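Local coordinates for protein modulator of the activity of Ets CG15085-PA (Drosophila melanogaster, PDB 1SV0) that binds the SAM domain of the Ets-family regulator Yan through its own SAM domain and probably relieves Yan repression by breaking up Yan polymers, at residues R12-A17 with R73-R78; I24-S29 with K66-D71; G6-P11 with R16-K21. One frame throughout, in Å; residues are numbered along the deposited sequence.

Contact 1: residues R12-A17 with R73-R78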
loop_
_atom_site.group_PDB
_atom_site.type_symbol
_atom_site.label_atom_id
_atom_site.label_comp_id
_atom_site.label_asym_id
_atom_site.label_seq_id
_atom_site.Cartn_x
_atom_site.Cartn_y
_atom_site.Cartn_z
ATOM N N ARG C 12 10.771 -5.711 1.402
ATOM C CA ARG C 12 10.685 -4.270 1.602
ATOM C C ARG C 12 11.370 -3.515 0.471
ATOM O O ARG C 12 11.170 -2.316 0.304
ATOM C CB ARG C 12 11.300 -3.896 2.956
ATOM C CG ARG C 12 10.501 -4.429 4.133
ATOM C CD ARG C 12 11.235 -4.242 5.459
ATOM N NE ARG C 12 12.474 -5.015 5.506
ATOM C CZ ARG C 12 13.228 -5.156 6.593
ATOM N NH1 ARG C 12 12.870 -4.574 7.730
ATOM N NH2 ARG C 12 14.336 -5.888 6.546
ATOM N N ASP C 13 12.178 -4.215 -0.316
ATOM C CA ASP C 13 12.851 -3.578 -1.438
ATOM C C ASP C 13 12.042 -3.761 -2.724
ATOM O O ASP C 13 12.433 -3.274 -3.780
ATOM C CB ASP C 13 14.251 -4.167 -1.650
ATOM C CG ASP C 13 15.176 -3.926 -0.470
ATOM O OD1 ASP C 13 14.951 -2.948 0.277
ATOM O OD2 ASP C 13 16.141 -4.706 -0.305
ATOM N N TRP C 14 10.912 -4.451 -2.632
ATOM C CA TRP C 14 10.086 -4.705 -3.814
ATOM C C TRP C 14 9.403 -3.472 -4.404
ATOM O O TRP C 14 8.782 -2.683 -3.688
ATOM C CB TRP C 14 9.002 -5.746 -3.494
ATOM C CG TRP C 14 9.490 -7.161 -3.322
ATOM C CD1 TRP C 14 10.787 -7.602 -3.365
ATOM C CD2 TRP C 14 8.682 -8.320 -3.073
ATOM N NE1 TRP C 14 10.832 -8.963 -3.159
ATOM C CE2 TRP C 14 9.557 -9.428 -2.977
ATOM C CE3 TRP C 14 7.302 -8.531 -2.920
ATOM C CZ2 TRP C 14 9.097 -10.730 -2.734
ATOM C CZ3 TRP C 14 6.844 -9.828 -2.677
ATOM C CH2 TRP C 14 7.740 -10.910 -2.586
ATOM N N THR C 15 9.525 -3.302 -5.714
ATOM C CA THR C 15 8.848 -2.194 -6.390
ATOM C C THR C 15 7.474 -2.759 -6.746
ATOM O O THR C 15 7.161 -3.894 -6.391
ATOM C CB THR C 15 9.544 -1.821 -7.696
ATOM O OG1 THR C 15 9.566 -2.976 -8.546
ATOM C CG2 THR C 15 10.984 -1.341 -7.428
ATOM N N ARG C 16 6.654 -1.985 -7.445
ATOM C CA ARG C 16 5.340 -2.487 -7.827
ATOM C C ARG C 16 5.555 -3.625 -8.817
ATOM O O ARG C 16 4.861 -4.646 -8.766
ATOM C CB ARG C 16 4.501 -1.377 -8.469
ATOM C CG ARG C 16 3.103 -1.821 -8.872
ATOM C CD ARG C 16 2.238 -0.619 -9.196
ATOM N NE ARG C 16 2.617 -0.000 -10.453
ATOM C CZ ARG C 16 2.240 1.215 -10.824
ATOM N NH1 ARG C 16 1.473 1.949 -10.024
ATOM N NH2 ARG C 16 2.630 1.695 -11.995
ATOM N N ALA C 17 6.534 -3.453 -9.704
ATOM C CA ALA C 17 6.858 -4.475 -10.701
ATOM C C ALA C 17 7.162 -5.820 -10.029
ATOM O O ALA C 17 6.702 -6.865 -10.492
ATOM C CB ALA C 17 8.048 -4.035 -11.547
ATOM N N ARG C 73 4.411 -12.651 4.467
ATOM C CA ARG C 73 4.873 -12.614 5.854
ATOM C C ARG C 73 6.121 -13.472 6.064
ATOM O O ARG C 73 7.043 -13.077 6.779
ATOM C CB ARG C 73 3.755 -13.094 6.791
ATOM C CG ARG C 73 3.075 -11.982 7.559
ATOM C CD ARG C 73 2.637 -10.869 6.643
ATOM N NE ARG C 73 2.177 -9.699 7.384
ATOM C CZ ARG C 73 2.930 -8.991 8.221
ATOM N NH1 ARG C 73 4.195 -9.324 8.436
ATOM N NH2 ARG C 73 2.413 -7.942 8.845
ATOM N N VAL C 74 6.135 -14.652 5.448
ATOM C CA VAL C 74 7.273 -15.553 5.557
ATOM C C VAL C 74 8.511 -14.881 4.973
ATOM O O VAL C 74 9.584 -14.897 5.580
ATOM C CB VAL C 74 7.024 -16.868 4.791
ATOM C CG1 VAL C 74 8.285 -17.725 4.806
ATOM C CG2 VAL C 74 5.855 -17.620 5.413
ATOM N N ARG C 75 8.356 -14.291 3.790
ATOM C CA ARG C 75 9.462 -13.609 3.135
ATOM C C ARG C 75 9.957 -12.445 3.990
ATOM O O ARG C 75 11.163 -12.258 4.164
ATOM C CB ARG C 75 9.035 -13.102 1.752
ATOM C CG ARG C 75 8.905 -14.197 0.699
ATOM C CD ARG C 75 8.291 -13.662 -0.587
ATOM N NE ARG C 75 8.119 -14.705 -1.594
ATOM C CZ ARG C 75 9.003 -14.998 -2.546
ATOM N NH1 ARG C 75 10.144 -14.327 -2.639
ATOM N NH2 ARG C 75 8.739 -15.969 -3.413
ATOM N N LEU C 76 9.022 -11.673 4.533
ATOM C CA LEU C 76 9.380 -10.534 5.366
ATOM C C LEU C 76 10.082 -10.999 6.647
ATOM O O LEU C 76 11.109 -10.446 7.040
ATOM C CB LEU C 76 8.129 -9.728 5.718
ATOM C CG LEU C 76 8.327 -8.497 6.612
ATOM C CD1 LEU C 76 9.285 -7.515 5.950
ATOM C CD2 LEU C 76 6.978 -7.836 6.865
ATOM N N ALA C 77 9.528 -12.022 7.283
ATOM C CA ALA C 77 10.103 -12.549 8.518
ATOM C C ALA C 77 11.577 -12.889 8.351
ATOM O O ALA C 77 12.421 -12.348 9.064
ATOM C CB ALA C 77 9.328 -13.782 8.980
ATOM N N ARG C 78 11.894 -13.766 7.402
ATOM C CA ARG C 78 13.286 -14.154 7.201
ATOM C C ARG C 78 14.160 -12.954 6.856
ATOM O O ARG C 78 15.330 -12.906 7.231
ATOM C CB ARG C 78 13.414 -15.228 6.111
ATOM C CG ARG C 78 13.218 -14.738 4.691
ATOM C CD ARG C 78 13.662 -15.781 3.657
ATOM N NE ARG C 78 12.778 -16.946 3.567
ATOM C CZ ARG C 78 12.792 -17.986 4.399
ATOM N NH1 ARG C 78 13.653 -18.031 5.408
ATOM N NH2 ARG C 78 11.942 -18.988 4.217
#
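The indole of Trp-14 and the side chain of Arg-75 lie roughly perpendicular, and their closest approach is 3.4 Å, from Trp-14 CH2 to Arg-75 CD. The benzo end of the indole does the touching. Arg-75 CD lies obliquely to the ring, whereas Arg-75 NE sits at the ring edge, in plane, 3.9 Å from Trp-14 CH2. Farther out, Arg-75 NH1 comes within 3.7 Å of Trp-14 CZ2. Ring and guanidinium planes stand 58° apart, which rules out a parallel stack. The arginine chain runs extended from CG to NE, carrying its charged end past the indole to salt bridges with Asp-71 and Asp-5, while Trp-14 NE1 donates to the carbonyl oxygen of Pro-8. Both polar ends are thus held outside the pair.

In the five-helix SAM fold this contact packs the turn leading into helix 16-30 against the long C-terminal helix 65-80. Its second half is Arg-12 against Leu-76, again crossed at nearly 90°. Leu-76 CD1 is 3.8 Å from both Arg-12 CG and Arg-12 CD, so methylenes and not the guanidinium make the closest approach. The Arg-12 chain bends at these same methylenes (chi3 -64°, about the CG-CD bond), which turns NE aside; NH2 then forms a salt bridge with Asp-10. Cys-50 of helix 46-51 touches both Arg-12 and Leu-76.

Contact 2: residues I24-S29 with K66-D71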
loop_
_atom_site.group_PDB
_atom_site.type_symbol
_atom_site.label_atom_id
_atom_site.label_comp_id
_atom_site.label_asym_id
_atom_site.label_seq_id
_atom_site.Cartn_x
_atom_site.Cartn_y
_atom_site.Cartn_z
ATOM N N ILE C 24 2.021 -13.127 -9.891
ATOM C CA ILE C 24 1.922 -14.059 -11.011
ATOM C C ILE C 24 2.511 -15.421 -10.604
ATOM O O ILE C 24 1.926 -16.463 -10.893
ATOM C CB ILE C 24 2.665 -13.507 -12.256
ATOM C CG1 ILE C 24 1.872 -12.333 -12.839
ATOM C CG2 ILE C 24 2.850 -14.613 -13.303
ATOM C CD1 ILE C 24 2.599 -11.600 -13.943
ATOM N N ASN C 25 3.665 -15.405 -9.941
ATOM C CA ASN C 25 4.296 -16.644 -9.467
ATOM C C ASN C 25 3.399 -17.376 -8.473
ATOM O O ASN C 25 3.299 -18.605 -8.502
ATOM C CB ASN C 25 5.643 -16.357 -8.784
ATOM C CG ASN C 25 6.739 -16.033 -9.774
ATOM O OD1 ASN C 25 6.679 -16.443 -10.931
ATOM N ND2 ASN C 25 7.755 -15.310 -9.321
ATOM N N MET C 26 2.762 -16.622 -7.578
ATOM C CA MET C 26 1.868 -17.223 -6.589
ATOM C C MET C 26 0.667 -17.865 -7.275
ATOM O O MET C 26 0.220 -18.944 -6.877
ATOM C CB MET C 26 1.378 -16.168 -5.586
ATOM C CG MET C 26 2.422 -15.759 -4.549
ATOM S SD MET C 26 2.975 -17.149 -3.515
ATOM C CE MET C 26 1.427 -17.606 -2.683
ATOM N N ALA C 27 0.138 -17.205 -8.303
ATOM C CA ALA C 27 -1.006 -17.760 -9.029
ATOM C C ALA C 27 -0.612 -19.094 -9.676
ATOM O O ALA C 27 -1.352 -20.079 -9.601
ATOM C CB ALA C 27 -1.482 -16.776 -10.102
ATOM N N VAL C 28 0.560 -19.119 -10.305
ATOM C CA VAL C 28 1.049 -20.335 -10.960
ATOM C C VAL C 28 1.291 -21.449 -9.924
ATOM O O VAL C 28 0.893 -22.597 -10.121
ATOM C CB VAL C 28 2.362 -20.056 -11.725
ATOM C CG1 VAL C 28 2.953 -21.356 -12.256
ATOM C CG2 VAL C 28 2.095 -19.084 -12.887
ATOM N N SER C 29 1.935 -21.087 -8.823
ATOM C CA SER C 29 2.244 -22.027 -7.756
ATOM C C SER C 29 0.974 -22.639 -7.154
ATOM O O SER C 29 0.877 -23.851 -6.979
ATOM C CB SER C 29 3.051 -21.312 -6.656
ATOM O OG SER C 29 3.308 -22.186 -5.571
ATOM N N LYS C 66 -5.424 -15.510 1.444
ATOM C CA LYS C 66 -4.674 -15.846 2.650
ATOM C C LYS C 66 -3.301 -16.422 2.341
ATOM O O LYS C 66 -2.362 -16.228 3.114
ATOM C CB LYS C 66 -5.457 -16.828 3.534
ATOM C CG LYS C 66 -5.585 -18.246 2.977
ATOM C CD LYS C 66 -6.215 -19.175 4.012
ATOM C CE LYS C 66 -6.233 -20.620 3.537
ATOM N NZ LYS C 66 -6.760 -21.543 4.586
ATOM N N MET C 67 -3.179 -17.134 1.222
ATOM C CA MET C 67 -1.889 -17.706 0.848
ATOM C C MET C 67 -0.924 -16.597 0.455
ATOM O O MET C 67 0.281 -16.723 0.655
ATOM C CB MET C 67 -2.041 -18.701 -0.308
ATOM C CG MET C 67 -2.850 -19.937 0.056
ATOM S SD MET C 67 -2.368 -20.606 1.667
ATOM C CE MET C 67 -0.684 -21.173 1.356
ATOM N N LEU C 68 -1.459 -15.519 -0.121
ATOM C CA LEU C 68 -0.637 -14.370 -0.508
ATOM C C LEU C 68 -0.104 -13.715 0.766
ATOM O O LEU C 68 1.096 -13.414 0.884
ATOM C CB LEU C 68 -1.466 -13.336 -1.291
ATOM C CG LEU C 68 -2.078 -13.769 -2.623
ATOM C CD1 LEU C 68 -2.798 -12.587 -3.282
ATOM C CD2 LEU C 68 -0.981 -14.306 -3.533
ATOM N N TYR C 69 -1.012 -13.489 1.715
ATOM C CA TYR C 69 -0.655 -12.869 2.990
ATOM C C TYR C 69 0.405 -13.709 3.686
ATOM O O TYR C 69 1.442 -13.214 4.113
ATOM C CB TYR C 69 -1.886 -12.783 3.897
ATOM C CG TYR C 69 -1.585 -12.275 5.294
ATOM C CD1 TYR C 69 -1.374 -10.920 5.532
ATOM C CD2 TYR C 69 -1.492 -13.157 6.374
ATOM C CE1 TYR C 69 -1.079 -10.447 6.816
ATOM C CE2 TYR C 69 -1.194 -12.697 7.661
ATOM C CZ TYR C 69 -0.991 -11.341 7.873
ATOM O OH TYR C 69 -0.707 -10.877 9.136
ATOM N N ARG C 70 0.120 -14.997 3.790
ATOM C CA ARG C 70 1.013 -15.940 4.443
ATOM C C ARG C 70 2.408 -15.944 3.816
ATOM O O ARG C 70 3.411 -15.849 4.524
ATOM C CB ARG C 70 0.392 -17.330 4.370
ATOM C CG ARG C 70 1.033 -18.379 5.251
ATOM C CD ARG C 70 0.143 -19.618 5.285
ATOM N NE ARG C 70 -1.207 -19.287 5.742
ATOM C CZ ARG C 70 -2.220 -20.149 5.778
ATOM N NH1 ARG C 70 -2.045 -21.404 5.378
ATOM N NH2 ARG C 70 -3.408 -19.758 6.221
ATOM N N ASP C 71 2.462 -16.047 2.490
ATOM C CA ASP C 71 3.729 -16.075 1.766
ATOM C C ASP C 71 4.537 -14.791 1.940
ATOM O O ASP C 71 5.758 -14.843 2.125
ATOM C CB ASP C 71 3.468 -16.337 0.277
ATOM C CG ASP C 71 4.739 -16.604 -0.505
ATOM O OD1 ASP C 71 5.343 -15.640 -1.032
ATOM O OD2 ASP C 71 5.138 -17.785 -0.590
#
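Two helices of the SAM bundle, 16-30 and 65-80, meet here through Met-26, whose side chain reaches Met-67, Leu-68 and Asp-71 on the second helix. The local axes of segments 24-29 and 66-71 pass 10.9 Å apart with 120° between their N-to-C directions. That gap is wide for helix packing, and a long side chain bridges it.

Met-26 is bent at both chi2 (-61°) and chi3 (-63°), which folds its methyl back instead of sending it straight ahead. Each part of the chain consequently has its own neighbour. Near the backbone, Met-26 CB touches Leu-68 CD2 at 3.6 Å, and the two side chains run antiparallel past one another. The sulfur comes next: Met-26 SD is 3.5 Å from Asp-71 CG and equally far, 3.7 Å, from Asp-71 OD1 and OD2, so it faces the carboxylate as a whole and not one oxygen. At the end of the chain, Met-26 CE lies 3.6 Å from the backbone oxygen of Met-67 and 3.8 Å from Asp-71 CB.

None of these approaches is a hydrogen bond; the carboxylate has its polar partners outside the two segments. Besides meeting Arg-75, Asp-71 OD1 accepts from Trp-22 NE1, one turn back on helix 16-30. These bonds would help fix the carboxylate against which the thioether packs. Leu-68 continues inward to Trp-22, Leu-23, Tyr-57 and Phe-42, linking the methionine to the hydrophobic core. Such packing of the first helix on the long C-terminal one is typical of the SAM domain fold.

Contact 3: residues G6-P11 with R16-K21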
loop_
_atom_site.group_PDB
_atom_site.type_symbol
_atom_site.label_atom_id
_atom_site.label_comp_id
_atom_site.label_asym_id
_atom_site.label_seq_id
_atom_site.Cartn_x
_atom_site.Cartn_y
_atom_site.Cartn_z
ATOM N N GLY C 6 14.137 -14.108 -9.146
ATOM C CA GLY C 6 14.209 -12.817 -9.808
ATOM C C GLY C 6 13.732 -11.717 -8.883
ATOM O O GLY C 6 13.860 -10.531 -9.190
ATOM N N LEU C 7 13.179 -12.123 -7.743
ATOM C CA LEU C 7 12.671 -11.181 -6.753
ATOM C C LEU C 7 13.678 -10.905 -5.640
ATOM O O LEU C 7 14.342 -11.811 -5.136
ATOM C CB LEU C 7 11.371 -11.701 -6.131
ATOM C CG LEU C 7 10.197 -11.908 -7.093
ATOM C CD1 LEU C 7 9.005 -12.436 -6.322
ATOM C CD2 LEU C 7 9.848 -10.597 -7.788
ATOM N N PRO C 8 13.801 -9.633 -5.246
ATOM C CA PRO C 8 14.741 -9.282 -4.179
ATOM C C PRO C 8 14.391 -10.061 -2.914
ATOM O O PRO C 8 13.214 -10.216 -2.573
ATOM C CB PRO C 8 14.552 -7.780 -3.984
ATOM C CG PRO C 8 13.714 -7.305 -5.113
ATOM C CD PRO C 8 13.129 -8.465 -5.839
ATOM N N LEU C 9 15.420 -10.560 -2.237
ATOM C CA LEU C 9 15.257 -11.330 -1.010
ATOM C C LEU C 9 14.480 -10.575 0.062
ATOM O O LEU C 9 13.713 -11.176 0.805
ATOM C CB LEU C 9 16.632 -11.729 -0.464
ATOM C CG LEU C 9 17.469 -12.557 -1.442
ATOM C CD1 LEU C 9 18.889 -12.760 -0.901
ATOM C CD2 LEU C 9 16.770 -13.889 -1.676
ATOM N N ASP C 10 14.682 -9.261 0.147
ATOM C CA ASP C 10 13.976 -8.452 1.143
ATOM C C ASP C 10 12.732 -7.841 0.490
ATOM O O ASP C 10 12.843 -6.949 -0.343
ATOM C CB ASP C 10 14.882 -7.329 1.658
ATOM C CG ASP C 10 14.335 -6.660 2.913
ATOM O OD1 ASP C 10 13.098 -6.603 3.082
ATOM O OD2 ASP C 10 15.153 -6.181 3.734
ATOM N N PRO C 11 11.534 -8.314 0.870
ATOM C CA PRO C 11 10.245 -7.839 0.339
ATOM C C PRO C 11 10.058 -6.319 0.457
ATOM O O PRO C 11 9.275 -5.713 -0.286
ATOM C CB PRO C 11 9.225 -8.600 1.178
ATOM C CG PRO C 11 9.945 -9.852 1.541
ATOM C CD PRO C 11 11.322 -9.354 1.892
ATOM N N ARG C 16 6.654 -1.985 -7.445
ATOM C CA ARG C 16 5.340 -2.487 -7.827
ATOM C C ARG C 16 5.555 -3.625 -8.817
ATOM O O ARG C 16 4.861 -4.646 -8.766
ATOM C CB ARG C 16 4.501 -1.377 -8.469
ATOM C CG ARG C 16 3.103 -1.821 -8.872
ATOM C CD ARG C 16 2.238 -0.619 -9.196
ATOM N NE ARG C 16 2.617 -0.000 -10.453
ATOM C CZ ARG C 16 2.240 1.215 -10.824
ATOM N NH1 ARG C 16 1.473 1.949 -10.024
ATOM N NH2 ARG C 16 2.630 1.695 -11.995
ATOM N N ALA C 17 6.534 -3.453 -9.704
ATOM C CA ALA C 17 6.858 -4.475 -10.701
ATOM C C ALA C 17 7.162 -5.820 -10.029
ATOM O O ALA C 17 6.702 -6.865 -10.492
ATOM C CB ALA C 17 8.048 -4.035 -11.547
ATOM N N ASP C 18 7.949 -5.790 -8.955
ATOM C CA ASP C 18 8.283 -7.011 -8.221
ATOM C C ASP C 18 7.016 -7.614 -7.608
ATOM O O ASP C 18 6.789 -8.822 -7.680
ATOM C CB ASP C 18 9.313 -6.720 -7.119
ATOM C CG ASP C 18 10.661 -6.288 -7.678
ATOM O OD1 ASP C 18 11.078 -6.840 -8.727
ATOM O OD2 ASP C 18 11.305 -5.404 -7.068
ATOM N N VAL C 19 6.192 -6.770 -6.996
ATOM C CA VAL C 19 4.942 -7.241 -6.408
ATOM C C VAL C 19 4.113 -8.021 -7.441
ATOM O O VAL C 19 3.587 -9.100 -7.152
ATOM C CB VAL C 19 4.097 -6.060 -5.886
ATOM C CG1 VAL C 19 2.689 -6.539 -5.543
ATOM C CG2 VAL C 19 4.765 -5.451 -4.653
ATOM N N TRP C 20 3.999 -7.465 -8.642
ATOM C CA TRP C 20 3.230 -8.095 -9.714
ATOM C C TRP C 20 3.820 -9.433 -10.145
ATOM O O TRP C 20 3.086 -10.393 -10.373
ATOM C CB TRP C 20 3.131 -7.141 -10.909
ATOM C CG TRP C 20 2.125 -6.055 -10.697
ATOM C CD1 TRP C 20 1.773 -5.477 -9.503
ATOM C CD2 TRP C 20 1.337 -5.412 -11.701
ATOM N NE1 TRP C 20 0.808 -4.512 -9.709
ATOM C CE2 TRP C 20 0.524 -4.453 -11.048
ATOM C CE3 TRP C 20 1.232 -5.556 -13.092
ATOM C CZ2 TRP C 20 -0.383 -3.642 -11.742
ATOM C CZ3 TRP C 20 0.327 -4.749 -13.782
ATOM C CH2 TRP C 20 -0.468 -3.805 -13.103
ATOM N N LYS C 21 5.142 -9.493 -10.263
ATOM C CA LYS C 21 5.801 -10.736 -10.637
ATOM C C LYS C 21 5.568 -11.791 -9.551
ATOM O O LYS C 21 5.327 -12.964 -9.859
ATOM C CB LYS C 21 7.299 -10.489 -10.874
ATOM C CG LYS C 21 7.582 -10.006 -12.302
ATOM C CD LYS C 21 8.812 -9.130 -12.417
ATOM C CE LYS C 21 10.024 -9.671 -11.685
ATOM N NZ LYS C 21 11.162 -8.696 -11.776
#
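Leu-7 holds CG anti to its carbonyl carbon (chi1 -61°), and chi2 sends CD1 out anti to CA and swings the other branch, CD2, round to the first turns of helix 16-30. Its closest neighbour there is a backbone atom: Leu-7 CD2 lies 3.5 Å from Asp-18 O. The same methyl is 4.0 Å from Lys-21 CB and also 4.0 Å from Lys-21 CE. Lys-21 can offer both atoms because its chain bends at chi3 (46°), turning the ammonium back toward Asp-18.

Pro-8 meets the side chain of Asp-18. Its CG and CD approach the carboxylate, with Pro-8 CG 3.6 Å from Asp-18 OD2 and Pro-8 CD 3.8 Å from Asp-18 CG. Ring and side chain run neither alongside nor at right angles to one another. Within the helix, Lys-21 NZ and Asp-18 OD1 form a long salt bridge of 3.6 Å, while Asp-18 OD2 accepts from the backbone N of Thr-15. Thr-15 is the N-cap residue, and its own side chain caps a backbone N, so a return bond from the residue three places on gives the reciprocal pattern of a capping box.

No hydrogen bond joins segments 6-11 and 16-21 directly. The Asp-18 carboxylate spends its two oxygens on the N-cap residue and the lysine, and the N-terminal arm contributes carbon surface from Leu-7 and Pro-8. The chemistry implies that arm and helix adhere by van der Waals packing beside a polar network belonging to the helix start.

Overall arrangement
All three contacts use helix 16-30 or the turn that enters it. Contacts 1 and 3 are neighbours, with centres about 7 Å apart, and they share Arg-16 and Ala-17; Trp-14 NE1 donates to Pro-8 O at 2.8 Å, and Pro-11 CG packs 3.4 Å from Arg-75 CB. Contact 2 joins the same two helices as contact 1 but on the opposite side of the chain's centre, with the two contact centres about 13 Å apart; the Asp-71 to Arg-75 salt bridge connects them. The helix start common to contacts 1 and 3 faces the partner: Arg-16 N donates to Asp-30 of the Yan (pokkuri) chain, whereas segments 24-29 and 66-71 do not touch that chain.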